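Local coordinates for protein phenol hydroxylase component phN (Pseudomonas stutzeri, PDB 3U52) that probably hydroxylates phenol at a non-haem diiron centre, as the large subunit of a bacterial multicomponent monooxygenase, at residues N9-Y14 and Q49-F54; E108-Q113 and S177-A182. All blocks are in the same frame, centred on the assembly; numbering follows the deposited sequence.

Interaction 1. Residues N9-Y14 and Q49-F54; sequences NLKDKY and QWEDPF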
loop_
_atom_site.group_PDB
_atom_site.type_symbol
_atom_site.label_atom_id
_atom_site.label_comp_id
_atom_site.label_asym_id
_atom_site.label_seq_id
_atom_site.Cartn_x
_atom_site.Cartn_y
_atom_site.Cartn_z
ATOM N N ASN A 9 22.596 8.544 28.950
ATOM C CA ASN A 9 22.492 7.419 28.031
ATOM C C ASN A 9 21.041 7.256 27.608
ATOM O O ASN A 9 20.150 7.954 28.125
ATOM C CB ASN A 9 23.121 6.122 28.595
ATOM C CG ASN A 9 22.507 5.659 29.912
ATOM O OD1 ASN A 9 21.321 5.802 30.166
ATOM N ND2 ASN A 9 23.333 5.073 30.749
ATOM N N LEU A 10 20.783 6.358 26.671
ATOM C CA LEU A 10 19.446 6.242 26.122
ATOM C C LEU A 10 18.405 5.777 27.136
ATOM O O LEU A 10 17.236 6.143 27.012
ATOM C CB LEU A 10 19.440 5.311 24.909
ATOM C CG LEU A 10 20.317 5.732 23.722
ATOM C CD1 LEU A 10 20.635 4.516 22.831
ATOM C CD2 LEU A 10 19.668 6.898 22.923
ATOM N N LYS A 11 18.803 4.971 28.121
ATOM C CA LYS A 11 17.836 4.456 29.077
ATOM C C LYS A 11 17.437 5.542 30.076
ATOM O O LYS A 11 16.260 5.673 30.393
ATOM C CB LYS A 11 18.259 3.097 29.702
ATOM C CG LYS A 11 18.516 2.988 31.192
ATOM C CD LYS A 11 17.227 2.770 31.968
ATOM C CE LYS A 11 17.362 1.750 33.111
ATOM N NZ LYS A 11 18.408 2.103 34.103
ATOM N N ASP A 12 18.409 6.329 30.532
ATOM C CA ASP A 12 18.133 7.397 31.474
ATOM C C ASP A 12 17.413 8.545 30.775
ATOM O O ASP A 12 16.633 9.231 31.407
ATOM C CB ASP A 12 19.411 7.947 32.104
ATOM C CG ASP A 12 20.089 6.967 33.087
ATOM O OD1 ASP A 12 19.381 6.231 33.816
ATOM O OD2 ASP A 12 21.355 6.955 33.139
ATOM N N LYS A 13 17.722 8.789 29.498
ATOM C CA LYS A 13 16.992 9.787 28.726
ATOM C C LYS A 13 15.511 9.412 28.624
ATOM O O LYS A 13 14.658 10.252 28.843
ATOM C CB LYS A 13 17.555 10.001 27.309
ATOM C CG LYS A 13 17.078 11.376 26.712
ATOM C CD LYS A 13 17.323 11.527 25.234
ATOM C CE LYS A 13 18.821 11.602 24.870
ATOM N NZ LYS A 13 19.331 13.010 24.685
ATOM N N TYR A 14 15.213 8.156 28.267
ATOM C CA TYR A 14 13.834 7.722 28.089
ATOM C C TYR A 14 13.064 7.832 29.421
ATOM O O TYR A 14 11.951 8.242 29.434
ATOM C CB TYR A 14 13.766 6.292 27.530
ATOM C CG TYR A 14 12.345 5.833 27.354
ATOM C CD1 TYR A 14 11.766 4.936 28.253
ATOM C CD2 TYR A 14 11.576 6.315 26.280
ATOM C CE1 TYR A 14 10.437 4.527 28.076
ATOM C CE2 TYR A 14 10.283 5.933 26.113
ATOM C CZ TYR A 14 9.718 5.034 26.987
ATOM O OH TYR A 14 8.409 4.669 26.810
ATOM N N GLN A 49 12.608 -0.127 40.100
ATOM C CA GLN A 49 13.250 -1.286 39.515
ATOM C C GLN A 49 12.558 -1.839 38.266
ATOM O O GLN A 49 13.077 -2.765 37.623
ATOM C CB GLN A 49 13.464 -2.339 40.572
ATOM C CG GLN A 49 14.431 -1.822 41.600
ATOM C CD GLN A 49 14.531 -2.719 42.777
ATOM O OE1 GLN A 49 15.636 -2.957 43.277
ATOM N NE2 GLN A 49 13.391 -3.223 43.253
ATOM N N TRP A 50 11.407 -1.265 37.914
ATOM C CA TRP A 50 10.785 -1.538 36.608
ATOM C C TRP A 50 11.763 -1.226 35.464
ATOM O O TRP A 50 12.306 -0.107 35.405
ATOM C CB TRP A 50 9.500 -0.686 36.457
ATOM C CG TRP A 50 8.808 -0.925 35.149
ATOM C CD1 TRP A 50 8.904 -0.178 34.013
ATOM C CD2 TRP A 50 7.947 -2.007 34.848
ATOM N NE1 TRP A 50 8.137 -0.733 33.007
ATOM C CE2 TRP A 50 7.538 -1.860 33.497
ATOM C CE3 TRP A 50 7.449 -3.088 35.596
ATOM C CZ2 TRP A 50 6.638 -2.760 32.872
ATOM C CZ3 TRP A 50 6.575 -3.998 34.964
ATOM C CH2 TRP A 50 6.192 -3.826 33.608
ATOM N N GLU A 51 12.024 -2.196 34.582
ATOM C CA GLU A 51 12.823 -1.961 33.368
ATOM C C GLU A 51 11.883 -1.804 32.193
ATOM O O GLU A 51 11.021 -2.666 31.988
ATOM C CB GLU A 51 13.793 -3.132 33.078
ATOM C CG GLU A 51 14.971 -3.286 34.089
ATOM C CD GLU A 51 15.829 -2.022 34.248
ATOM O OE1 GLU A 51 16.174 -1.374 33.208
ATOM O OE2 GLU A 51 16.169 -1.682 35.427
ATOM N N ASP A 52 12.020 -0.722 31.440
ATOM C CA ASP A 52 11.099 -0.454 30.311
ATOM C C ASP A 52 11.249 -1.560 29.282
ATOM O O ASP A 52 12.355 -1.890 28.901
ATOM C CB ASP A 52 11.348 0.933 29.696
ATOM C CG ASP A 52 11.369 2.062 30.762
ATOM O OD1 ASP A 52 12.417 2.718 30.911
ATOM O OD2 ASP A 52 10.372 2.297 31.462
ATOM N N PRO A 53 10.140 -2.210 28.907
ATOM C CA PRO A 53 10.223 -3.312 27.932
ATOM C C PRO A 53 10.500 -2.852 26.507
ATOM O O PRO A 53 10.905 -3.678 25.653
ATOM C CB PRO A 53 8.874 -4.008 28.048
ATOM C CG PRO A 53 7.926 -2.947 28.595
ATOM C CD PRO A 53 8.781 -2.018 29.443
ATOM N N PHE A 54 10.271 -1.565 26.248
ATOM C CA PHE A 54 10.588 -0.919 24.967
ATOM C C PHE A 54 10.681 0.559 25.300
ATOM O O PHE A 54 10.079 1.006 26.287
ATOM C CB PHE A 54 9.492 -1.136 23.900
ATOM C CG PHE A 54 8.081 -1.091 24.444
ATOM C CD1 PHE A 54 7.402 0.112 24.583
ATOM C CD2 PHE A 54 7.442 -2.268 24.852
ATOM C CE1 PHE A 54 6.066 0.120 25.135
ATOM C CE2 PHE A 54 6.160 -2.258 25.399
ATOM C CZ PHE A 54 5.469 -1.043 25.522
HETATM O O HOH W 1 7.964 2.054 27.767
#
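Y14 and D52 meet ring edge to carboxylate: CD1 of Y14 lies 3.5 Å from D52 OD1, and D52 CG sits near the plane of the ring. The carboxylate, tilted steeply at 78° to the ring, meets this edge through OD1 and CG. Y14 reaches across because its CG is anti to the backbone N (chi1 180°), carrying the ring out from helix 10-16 toward the extended 49-54 loop. At the far end of the ring a water donates to Y14 OH at 2.8 Å and also to F54 O at 2.8 Å, tying the phenol to the loop backbone. The other carboxylate oxygen, D52 OD2, is salt-bridged to R19, whose NH1 also bonds W50 O, so D52 is held in place while the ring packs on it.

One helical turn earlier, the K11 chain, bent at chi2, chi3 and chi4, runs out to the E51 side chain and crosses it at about a right angle. Its CE is 3.3 Å from E51 OE1, whereas NZ stays 4.2 Å from that oxygen, beyond a salt bridge. N9 caps this helix, its OD1 accepting from D12 N at 3.0 Å.

A phenylalanine at Y14 would probably keep the edge contact with D52 but leave the water without its phenol partner, weakening the link to F54 O. The N-terminal helix is thus joined to the loop before helix 58-81 mainly by the Y14 edge and one water, with the K11 and E51 charges probably adding only a weak, solvent-dependent pull.

Interaction 2. Residues E108-Q113 and S177-A182; sequences EHAAFQ and SFFDDA. With FE (Fe (III) ion), chain G.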
loop_
_atom_site.group_PDB
_atom_site.type_symbol
_atom_site.label_atom_id
_atom_site.label_comp_id
_atom_site.label_asym_id
_atom_site.label_seq_id
_atom_site.Cartn_x
_atom_site.Cartn_y
_atom_site.Cartn_z
ATOM N N GLU A 108 -9.882 -8.372 21.173
ATOM C CA GLU A 108 -8.848 -7.354 20.932
ATOM C C GLU A 108 -9.440 -6.099 21.590
ATOM O O GLU A 108 -8.752 -5.345 22.272
ATOM C CB GLU A 108 -8.656 -7.076 19.431
ATOM C CG GLU A 108 -8.132 -8.259 18.555
ATOM C CD GLU A 108 -6.653 -8.475 18.721
ATOM O OE1 GLU A 108 -6.040 -9.192 17.912
ATOM O OE2 GLU A 108 -6.098 -7.928 19.674
ATOM N N HIS A 109 -10.722 -5.871 21.337
ATOM C CA HIS A 109 -11.405 -4.672 21.818
ATOM C C HIS A 109 -11.549 -4.659 23.353
ATOM O O HIS A 109 -11.289 -3.636 23.983
ATOM C CB HIS A 109 -12.766 -4.527 21.192
ATOM C CG HIS A 109 -13.256 -3.123 21.216
ATOM N ND1 HIS A 109 -12.942 -2.217 20.229
ATOM C CD2 HIS A 109 -13.955 -2.440 22.142
ATOM C CE1 HIS A 109 -13.471 -1.045 20.520
ATOM N NE2 HIS A 109 -14.081 -1.150 21.684
ATOM N N ALA A 110 -11.969 -5.783 23.943
ATOM C CA ALA A 110 -11.855 -5.984 25.398
ATOM C C ALA A 110 -10.452 -5.699 25.956
ATOM O O ALA A 110 -10.329 -5.119 27.035
ATOM C CB ALA A 110 -12.257 -7.372 25.756
ATOM N N ALA A 111 -9.392 -6.043 25.220
ATOM C CA ALA A 111 -8.043 -5.846 25.740
ATOM C C ALA A 111 -7.731 -4.335 25.715
ATOM O O ALA A 111 -7.071 -3.788 26.629
ATOM C CB ALA A 111 -7.056 -6.627 24.965
ATOM N N PHE A 112 -8.243 -3.660 24.692
ATOM C CA PHE A 112 -8.104 -2.195 24.623
ATOM C C PHE A 112 -8.658 -1.497 25.893
ATOM O O PHE A 112 -7.974 -0.689 26.499
ATOM C CB PHE A 112 -8.734 -1.639 23.339
ATOM C CG PHE A 112 -9.274 -0.241 23.486
ATOM C CD1 PHE A 112 -8.415 0.844 23.826
ATOM C CD2 PHE A 112 -10.611 0.005 23.257
ATOM C CE1 PHE A 112 -8.890 2.110 23.951
ATOM C CE2 PHE A 112 -11.143 1.327 23.401
ATOM C CZ PHE A 112 -10.276 2.366 23.741
ATOM N N GLN A 113 -9.899 -1.819 26.275
ATOM C CA GLN A 113 -10.488 -1.270 27.507
ATOM C C GLN A 113 -9.778 -1.712 28.795
ATOM O O GLN A 113 -9.618 -0.910 29.685
ATOM C CB GLN A 113 -11.966 -1.655 27.621
ATOM C CG GLN A 113 -12.709 -1.743 26.338
ATOM C CD GLN A 113 -14.137 -2.078 26.527
ATOM O OE1 GLN A 113 -14.553 -3.251 26.393
ATOM N NE2 GLN A 113 -14.923 -1.066 26.876
ATOM N N SER A 177 -16.281 -15.187 28.529
ATOM C CA SER A 177 -16.070 -15.374 29.955
ATOM C C SER A 177 -14.577 -15.428 30.340
ATOM O O SER A 177 -14.211 -15.036 31.454
ATOM C CB SER A 177 -16.830 -16.613 30.488
ATOM O OG SER A 177 -16.227 -17.802 30.016
ATOM N N PHE A 178 -13.708 -15.896 29.437
ATOM C CA PHE A 178 -12.228 -15.832 29.649
ATOM C C PHE A 178 -11.807 -14.393 29.900
ATOM O O PHE A 178 -11.112 -14.070 30.895
ATOM C CB PHE A 178 -11.459 -16.373 28.393
ATOM C CG PHE A 178 -9.966 -16.255 28.509
ATOM C CD1 PHE A 178 -9.315 -15.104 28.105
ATOM C CD2 PHE A 178 -9.205 -17.328 28.985
ATOM C CE1 PHE A 178 -7.908 -14.990 28.235
ATOM C CE2 PHE A 178 -7.778 -17.257 29.098
ATOM C CZ PHE A 178 -7.148 -16.093 28.770
ATOM N N PHE A 179 -12.224 -13.501 28.997
ATOM C CA PHE A 179 -11.830 -12.114 29.181
ATOM C C PHE A 179 -12.604 -11.339 30.280
ATOM O O PHE A 179 -12.050 -10.403 30.855
ATOM C CB PHE A 179 -11.867 -11.334 27.829
ATOM C CG PHE A 179 -10.598 -10.568 27.587
ATOM C CD1 PHE A 179 -9.522 -11.169 26.986
ATOM C CD2 PHE A 179 -10.483 -9.253 28.023
ATOM C CE1 PHE A 179 -8.289 -10.471 26.808
ATOM C CE2 PHE A 179 -9.292 -8.529 27.842
ATOM C CZ PHE A 179 -8.193 -9.139 27.238
ATOM N N ASP A 180 -13.875 -11.687 30.519
ATOM C CA ASP A 180 -14.654 -11.101 31.646
ATOM C C ASP A 180 -13.974 -11.469 32.951
ATOM O O ASP A 180 -13.884 -10.650 33.810
ATOM C CB ASP A 180 -16.091 -11.593 31.664
ATOM C CG ASP A 180 -16.982 -10.877 30.666
ATOM O OD1 ASP A 180 -16.487 -9.973 29.912
ATOM O OD2 ASP A 180 -18.217 -11.198 30.618
ATOM N N ASP A 181 -13.480 -12.701 33.077
ATOM C CA ASP A 181 -12.761 -13.176 34.267
ATOM C C ASP A 181 -11.544 -12.292 34.504
ATOM O O ASP A 181 -11.387 -11.732 35.596
ATOM C CB ASP A 181 -12.438 -14.669 34.049
ATOM C CG ASP A 181 -11.869 -15.392 35.286
ATOM O OD1 ASP A 181 -11.324 -14.764 36.198
ATOM O OD2 ASP A 181 -11.927 -16.643 35.290
ATOM N N ALA A 182 -10.720 -12.073 33.455
ATOM C CA ALA A 182 -9.530 -11.209 33.589
ATOM C C ALA A 182 -9.863 -9.751 33.937
ATOM O O ALA A 182 -9.215 -9.170 34.791
ATOM C CB ALA A 182 -8.653 -11.263 32.281
HETATM FE FE FE G . -3.834 -7.694 19.889
#
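F179 projects from helix 173-184 against A110 and A111 of helix 105-121, and is the only residue of 177-182 to bury surface here. CD2 meets A110 CB at 3.4 Å and CZ meets A111 CB at 3.6 Å, while CE2 is 3.6 Å from both A110 C and A111 N, so the ring also meets the peptide between the alanines. The approach to both methyls is oblique. F179 chi1 is -130°, off the staggered positions, and this points the ring at A110 and A111. The methyl side chains of A110 and A111 probably allow the close approach of the helices, A110 CA lying 7.2 Å from F179 CA.

Farther out, I194 and F198 of helix 187-216 also pack on F179, and A111 touches E138. On the same helix 105-121, E108 binds iron through OE2 at 2.3 Å, and its OE1 accepts from Q145 NE2, which helps to fix the carboxylate's rotation. E138 and H141 bind the same ion. Such a glutamate, with Glu and His ligands three residues apart on the next helix, is characteristic of the diiron four-helix bundle of bacterial multicomponent monooxygenases; F179 packs between helices 105-121 and 187-216, which carry iron ligands E108 and E199.

How the interactions relate
Interaction 2 is a wholly buried helix-to-helix contact about 10 Å from the centre of the chain, whereas interaction 1 lies about 31 Å out, is only partly buried, and joins a short N-terminal helix to a loop. The centres are about 29 Å apart and the contacts do not touch. Their chemistry follows their place: interaction 2 is apolar and uses small side chains to admit a ring, while interaction 1 relies on charge, water and an aromatic edge set against a carboxylate. Both border the same scaffold, since helix 125-155 packs on Y14 and F54 in the first and on E108, A111 and F112 in the second.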